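Nitrate regulatory protein (Klebsiella oxytoca, PDB 4AKK) senses nitrate and nitrite and, in response, binds the leader RNA of the nasF operon to prevent transcription termination at its factor-independent terminator. Local coordinates at residues A[75-80]-A[154-159]; A[187-192]-A[299-304]. One frame throughout, in Å; residues are numbered along the deposited sequence.

Contact 1. Residues A[75-80]-A[154-159]. With EDO (1,2-ethanediol), chain C.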
loop_
_atom_site.group_PDB
_atom_site.type_symbol
_atom_site.label_atom_id
_atom_site.label_comp_id
_atom_site.label_asym_id
_atom_site.label_seq_id
_atom_site.Cartn_x
_atom_site.Cartn_y
_atom_site.Cartn_z
ATOM N N CYS A 75 -1.192 -2.112 -29.994
ATOM C CA CYS A 75 -0.960 -2.546 -31.376
ATOM C C CYS A 75 -0.333 -1.412 -32.179
ATOM O O CYS A 75 0.647 -1.608 -32.900
ATOM C CB CYS A 75 -2.264 -3.017 -32.043
ATOM S SG CYS A 75 -3.042 -4.483 -31.264
ATOM N N GLU A 76 -0.895 -0.216 -32.046
ATOM C CA GLU A 76 -0.338 0.937 -32.746
ATOM C C GLU A 76 1.097 1.216 -32.285
ATOM O O GLU A 76 1.962 1.516 -33.094
ATOM C CB GLU A 76 -1.220 2.180 -32.578
ATOM C CG GLU A 76 -0.813 3.335 -33.493
ATOM C CD GLU A 76 -1.815 4.477 -33.501
ATOM O OE1 GLU A 76 -2.846 4.376 -32.807
ATOM O OE2 GLU A 76 -1.570 5.482 -34.198
ATOM N N ARG A 77 1.354 1.118 -30.988
ATOM C CA ARG A 77 2.708 1.347 -30.496
ATOM C C ARG A 77 3.699 0.410 -31.200
ATOM O O ARG A 77 4.718 0.847 -31.720
ATOM C CB ARG A 77 2.782 1.187 -28.967
ATOM C CG ARG A 77 4.187 1.446 -28.377
ATOM C CD ARG A 77 4.195 1.306 -26.852
ATOM N NE ARG A 77 3.611 0.033 -26.414
ATOM C CZ ARG A 77 3.219 -0.219 -25.167
ATOM N NH1 ARG A 77 3.345 0.721 -24.228
ATOM N NH2 ARG A 77 2.688 -1.407 -24.853
ATOM N N GLY A 78 3.385 -0.882 -31.213
ATOM C CA GLY A 78 4.257 -1.873 -31.815
ATOM C C GLY A 78 4.453 -1.705 -33.306
ATOM O O GLY A 78 5.569 -1.857 -33.810
ATOM N N ALA A 79 3.380 -1.389 -34.023
ATOM C CA ALA A 79 3.497 -1.123 -35.455
ATOM C C ALA A 79 4.386 0.092 -35.731
ATOM O O ALA A 79 5.293 0.028 -36.561
ATOM C CB ALA A 79 2.112 -0.939 -36.095
ATOM N N SER A 80 4.125 1.198 -35.034
ATOM C CA SER A 80 4.935 2.406 -35.178
ATOM C C SER A 80 6.402 2.093 -34.903
ATOM O O SER A 80 7.293 2.608 -35.562
ATOM C CB SER A 80 4.445 3.504 -34.232
ATOM O OG SER A 80 3.058 3.735 -34.430
ATOM N N GLU A 154 11.186 7.560 -28.468
ATOM C CA GLU A 154 10.320 8.713 -28.189
ATOM C C GLU A 154 8.845 8.409 -28.514
ATOM O O GLU A 154 7.951 8.697 -27.716
ATOM C CB GLU A 154 10.796 9.971 -28.945
ATOM C CG GLU A 154 12.254 10.360 -28.684
ATOM C CD GLU A 154 12.731 11.549 -29.537
ATOM O OE1 GLU A 154 12.263 11.692 -30.690
ATOM O OE2 GLU A 154 13.583 12.337 -29.058
ATOM N N ALA A 155 8.602 7.825 -29.685
ATOM C CA ALA A 155 7.254 7.409 -30.076
ATOM C C ALA A 155 6.698 6.353 -29.108
ATOM O O ALA A 155 5.538 6.405 -28.708
ATOM C CB ALA A 155 7.258 6.877 -31.500
ATOM N N THR A 156 7.551 5.409 -28.737
ATOM C CA THR A 156 7.229 4.382 -27.765
ATOM C C THR A 156 6.815 4.971 -26.418
ATOM O O THR A 156 5.815 4.545 -25.835
ATOM C CB THR A 156 8.435 3.435 -27.566
ATOM O OG1 THR A 156 8.338 2.364 -28.504
ATOM C CG2 THR A 156 8.452 2.857 -26.143
ATOM N N GLY A 157 7.588 5.939 -25.934
ATOM C CA GLY A 157 7.304 6.614 -24.677
ATOM C C GLY A 157 5.988 7.375 -24.672
ATOM O O GLY A 157 5.272 7.363 -23.687
ATOM N N GLN A 158 5.668 8.045 -25.771
ATOM C CA GLN A 158 4.430 8.819 -25.839
ATOM C C GLN A 158 3.178 7.930 -25.900
ATOM O O GLN A 158 2.173 8.229 -25.256
ATOM C CB GLN A 158 4.471 9.814 -27.005
ATOM C CG GLN A 158 5.605 10.829 -26.884
ATOM C CD GLN A 158 5.542 11.919 -27.939
ATOM O OE1 GLN A 158 4.413 12.004 -28.643
ATOM N NE2 GLN A 158 6.498 12.678 -28.121
ATOM N N PHE A 159 3.239 6.841 -26.660
ATOM C CA PHE A 159 2.169 5.847 -26.615
ATOM C C PHE A 159 2.028 5.300 -25.193
ATOM O O PHE A 159 0.924 5.204 -24.658
ATOM C CB PHE A 159 2.430 4.695 -27.589
ATOM C CG PHE A 159 2.098 5.019 -29.016
ATOM C CD1 PHE A 159 0.788 5.242 -29.402
ATOM C CD2 PHE A 159 3.095 5.113 -29.967
ATOM C CE1 PHE A 159 0.479 5.552 -30.714
ATOM C CE2 PHE A 159 2.795 5.427 -31.278
ATOM C CZ PHE A 159 1.488 5.647 -31.652
HETATM C C1 EDO C . 5.340 -2.336 -27.786
HETATM O O1 EDO C . 4.136 -2.088 -28.511
HETATM C C2 EDO C . 6.307 -3.185 -28.604
HETATM O O2 EDO C . 6.826 -2.541 -29.775
HETATM O O HOH W 1 6.246 3.420 -30.899
#
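Phe159 lays one face of its ring over the backbone of Arg77 where two antiparallel helices of the all-helical NIT domain pack together, 75-80 on helix 56-85 and 154-159 on helix 152-167. The short axes approach to 9.5 Å at 176°, so the two runs are almost exactly antiparallel.

Packing round the Phe159 ring carries most of the interface. Arg77 CA stands 4.1 Å from the Phe159 ring centroid and 21° off the ring normal, which identifies a CH-pi contact over the face, although CA is displaced toward the rim. The Arg77 and Phe159 side chains slide past each other in opposite directions, with Arg77 CG 3.8 Å from Phe159 CB. Phe159 has CG beside its own backbone N (chi1 -79°), a setting that carries the ring across to helix 56-85. The extended chain of Glu76 crosses the far end of the ring at about a right angle, with CG 3.7 Å from Phe159 CZ. Ser80 OG comes up obliquely, 3.6 Å from Phe159 CE2. Helix 138-147 adds Leu138 and Leu141 to the surroundings of the ring.

The charged ends find their partners beyond these helices. Glu76 forms a salt bridge with Arg142, and Arg77 one with Glu197 of helix 180-212, which would probably offset the two buried charges. The Arg77 chain bends at chi3, and its NE donates a 3.0 Å hydrogen bond to O1 of a 1,2-ethanediol, probably from the crystallisation liquor. O1 lies at the guanidinium edge, near its plane, and the diol is also hydrogen-bonded to Arg203.

Remaining polar links are local or water-mediated. Water 1 donates to Arg77 O and makes a weak hydrogen bond with Thr156 OG1, bridging the helices. Glu76 O accepts from both Ser80 N and Ser80 OG, which reach it from opposite faces of its carbonyl plane, the hydroxyl at 2.8 Å.

Contact 2. Residues A[187-192]-A[299-304]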
loop_
_atom_site.group_PDB
_atom_site.type_symbol
_atom_site.label_atom_id
_atom_site.label_comp_id
_atom_site.label_asym_id
_atom_site.label_seq_id
_atom_site.Cartn_x
_atom_site.Cartn_y
_atom_site.Cartn_z
ATOM N N VAL A 187 -9.748 -5.378 -9.511
ATOM C CA VAL A 187 -8.326 -5.379 -9.193
ATOM C C VAL A 187 -7.576 -6.500 -9.924
ATOM O O VAL A 187 -6.473 -6.288 -10.431
ATOM C CB VAL A 187 -8.084 -5.447 -7.672
ATOM C CG1 VAL A 187 -6.619 -5.774 -7.370
ATOM C CG2 VAL A 187 -8.473 -4.128 -7.035
ATOM N N ALA A 188 -8.179 -7.681 -9.983
ATOM C CA ALA A 188 -7.609 -8.798 -10.738
ATOM C C ALA A 188 -7.415 -8.425 -12.210
ATOM O O ALA A 188 -6.377 -8.720 -12.803
ATOM C CB ALA A 188 -8.506 -10.043 -10.617
ATOM N N LEU A 189 -8.426 -7.786 -12.797
ATOM C CA LEU A 189 -8.350 -7.310 -14.172
ATOM C C LEU A 189 -7.256 -6.253 -14.356
ATOM O O LEU A 189 -6.427 -6.350 -15.269
ATOM C CB LEU A 189 -9.703 -6.737 -14.615
ATOM C CG LEU A 189 -9.706 -6.005 -15.958
ATOM C CD1 LEU A 189 -9.385 -6.976 -17.082
ATOM C CD2 LEU A 189 -11.046 -5.308 -16.211
ATOM N N TYR A 190 -7.264 -5.245 -13.488
ATOM C CA TYR A 190 -6.254 -4.194 -13.532
ATOM C C TYR A 190 -4.860 -4.805 -13.423
ATOM O O TYR A 190 -3.952 -4.431 -14.160
ATOM C CB TYR A 190 -6.464 -3.179 -12.400
ATOM C CG TYR A 190 -5.306 -2.229 -12.246
ATOM C CD1 TYR A 190 -5.026 -1.288 -13.228
ATOM C CD2 TYR A 190 -4.481 -2.280 -11.132
ATOM C CE1 TYR A 190 -3.965 -0.423 -13.108
ATOM C CE2 TYR A 190 -3.410 -1.416 -11.002
ATOM C CZ TYR A 190 -3.157 -0.491 -11.999
ATOM O OH TYR A 190 -2.099 0.375 -11.887
ATOM N N SER A 191 -4.694 -5.738 -12.489
ATOM C CA SER A 191 -3.406 -6.402 -12.332
ATOM C C SER A 191 -3.001 -7.023 -13.653
ATOM O O SER A 191 -1.866 -6.886 -14.088
ATOM C CB SER A 191 -3.461 -7.490 -11.264
ATOM O OG SER A 191 -3.858 -6.960 -10.016
ATOM N N PHE A 192 -3.937 -7.727 -14.281
ATOM C CA PHE A 192 -3.658 -8.403 -15.530
ATOM C C PHE A 192 -3.340 -7.391 -16.636
ATOM O O PHE A 192 -2.388 -7.568 -17.392
ATOM C CB PHE A 192 -4.851 -9.283 -15.929
ATOM C CG PHE A 192 -4.582 -10.169 -17.103
ATOM C CD1 PHE A 192 -4.715 -9.687 -18.396
ATOM C CD2 PHE A 192 -4.188 -11.488 -16.917
ATOM C CE1 PHE A 192 -4.466 -10.503 -19.483
ATOM C CE2 PHE A 192 -3.936 -12.307 -18.001
ATOM C CZ PHE A 192 -4.073 -11.814 -19.283
ATOM N N LEU A 299 -11.866 -12.498 -21.682
ATOM C CA LEU A 299 -12.690 -13.375 -20.864
ATOM C C LEU A 299 -12.975 -12.713 -19.523
ATOM O O LEU A 299 -14.091 -12.787 -18.994
ATOM C CB LEU A 299 -12.008 -14.727 -20.636
ATOM C CG LEU A 299 -12.634 -15.549 -19.494
ATOM C CD1 LEU A 299 -14.019 -16.080 -19.870
ATOM C CD2 LEU A 299 -11.736 -16.695 -19.036
ATOM N N LEU A 300 -11.960 -12.060 -18.969
ATOM C CA LEU A 300 -12.119 -11.440 -17.661
ATOM C C LEU A 300 -13.227 -10.399 -17.729
ATOM O O LEU A 300 -14.051 -10.295 -16.828
ATOM C CB LEU A 300 -10.815 -10.801 -17.194
ATOM C CG LEU A 300 -9.592 -11.713 -17.086
ATOM C CD1 LEU A 300 -8.382 -10.906 -16.583
ATOM C CD2 LEU A 300 -9.893 -12.904 -16.168
ATOM N N ILE A 301 -13.230 -9.637 -18.817
ATOM C CA ILE A 301 -14.221 -8.594 -19.043
ATOM C C ILE A 301 -15.640 -9.167 -19.193
ATOM O O ILE A 301 -16.588 -8.672 -18.580
ATOM C CB ILE A 301 -13.832 -7.771 -20.275
ATOM C CG1 ILE A 301 -12.632 -6.874 -19.920
ATOM C CG2 ILE A 301 -15.019 -6.951 -20.780
ATOM C CD1 ILE A 301 -11.838 -6.412 -21.112
ATOM N N VAL A 302 -15.772 -10.212 -20.005
ATOM C CA VAL A 302 -17.043 -10.917 -20.138
ATOM C C VAL A 302 -17.542 -11.393 -18.777
ATOM O O VAL A 302 -18.694 -11.146 -18.406
ATOM C CB VAL A 302 -16.924 -12.118 -21.098
ATOM C CG1 VAL A 302 -18.169 -13.015 -21.011
ATOM C CG2 VAL A 302 -16.714 -11.632 -22.509
ATOM N N ASP A 303 -16.664 -12.050 -18.023
ATOM C CA ASP A 303 -17.023 -12.549 -16.694
ATOM C C ASP A 303 -17.412 -11.434 -15.741
ATOM O O ASP A 303 -18.343 -11.586 -14.946
ATOM C CB ASP A 303 -15.891 -13.382 -16.089
ATOM C CG ASP A 303 -15.694 -14.695 -16.811
ATOM O OD1 ASP A 303 -16.680 -15.196 -17.393
ATOM O OD2 ASP A 303 -14.559 -15.223 -16.801
ATOM N N LEU A 304 -16.697 -10.316 -15.804
ATOM C CA LEU A 304 -17.014 -9.204 -14.928
ATOM C C LEU A 304 -18.406 -8.655 -15.256
ATOM O O LEU A 304 -19.177 -8.316 -14.359
ATOM C CB LEU A 304 -15.947 -8.108 -15.036
ATOM C CG LEU A 304 -16.312 -6.707 -14.530
ATOM C CD1 LEU A 304 -16.613 -6.694 -13.059
ATOM C CD2 LEU A 304 -15.192 -5.704 -14.846
#
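Segments 187-192 and 299-304 run antiparallel, with short axes 10.5 Å apart at their closest, a signed crossing angle of -165° and their nearest CA atoms, those of Leu189 and Leu300, 6.6 Å apart. They belong to the long helices 180-212 and 277-312, and their meeting is plain apolar helix packing within the all-helical NIT domain; no hydrogen bond passes between them.

Leu189 meets three residues of the opposing helix, dividing its two methyl groups among them. With Leu189 CG set opposite its backbone N (chi1 171°), Leu189 CD1 lies 4.1 Å from Leu300 CB and 4.3 Å from Ile301 CG1. The other branch, Leu189 CD2, comes within 4.4 Å of Leu304 CD2, one turn beyond Leu300 on helix 277-312. These separations indicate unstrained van der Waals contact.

Leu300 answers by passing at about a right angle to Phe192, about one turn after Leu189. The Phe192 ring itself packs edge-to-face (T-shaped) against Phe237 of helix 217-240, and Leu300 touches that same phenylalanine, so a third helix borders this end of the interface. Beyond the other side of helix 180-212, Tyr190 is hydrogen-bonded to Gln351 of helix 341-358. At the aromatic end, a single methyl of Leu300 does the touching: CD1 approaches the ring base obliquely, 3.9 Å from Phe192 CG.

From the N terminus, helix 56-85 supplies the first half of contact 1, and helix 152-167 returns antiparallel to close it after 73 intervening residues, 56 of them helical. After the short helix 169-173 the chain enters helix 180-212, which opens contact 2; helix 277-312 closes that longer loop of 106 residues. The two loops therefore follow in series, neither nested nor crossed. Their centres are 24 Å apart and their nearest atoms about 11 Å, so they do not touch, yet both lie within the NIT domain. Helix 180-212 relates them: it belongs to contact 2 and farther along supplies Glu197 and Arg203 to the surroundings of contact 1.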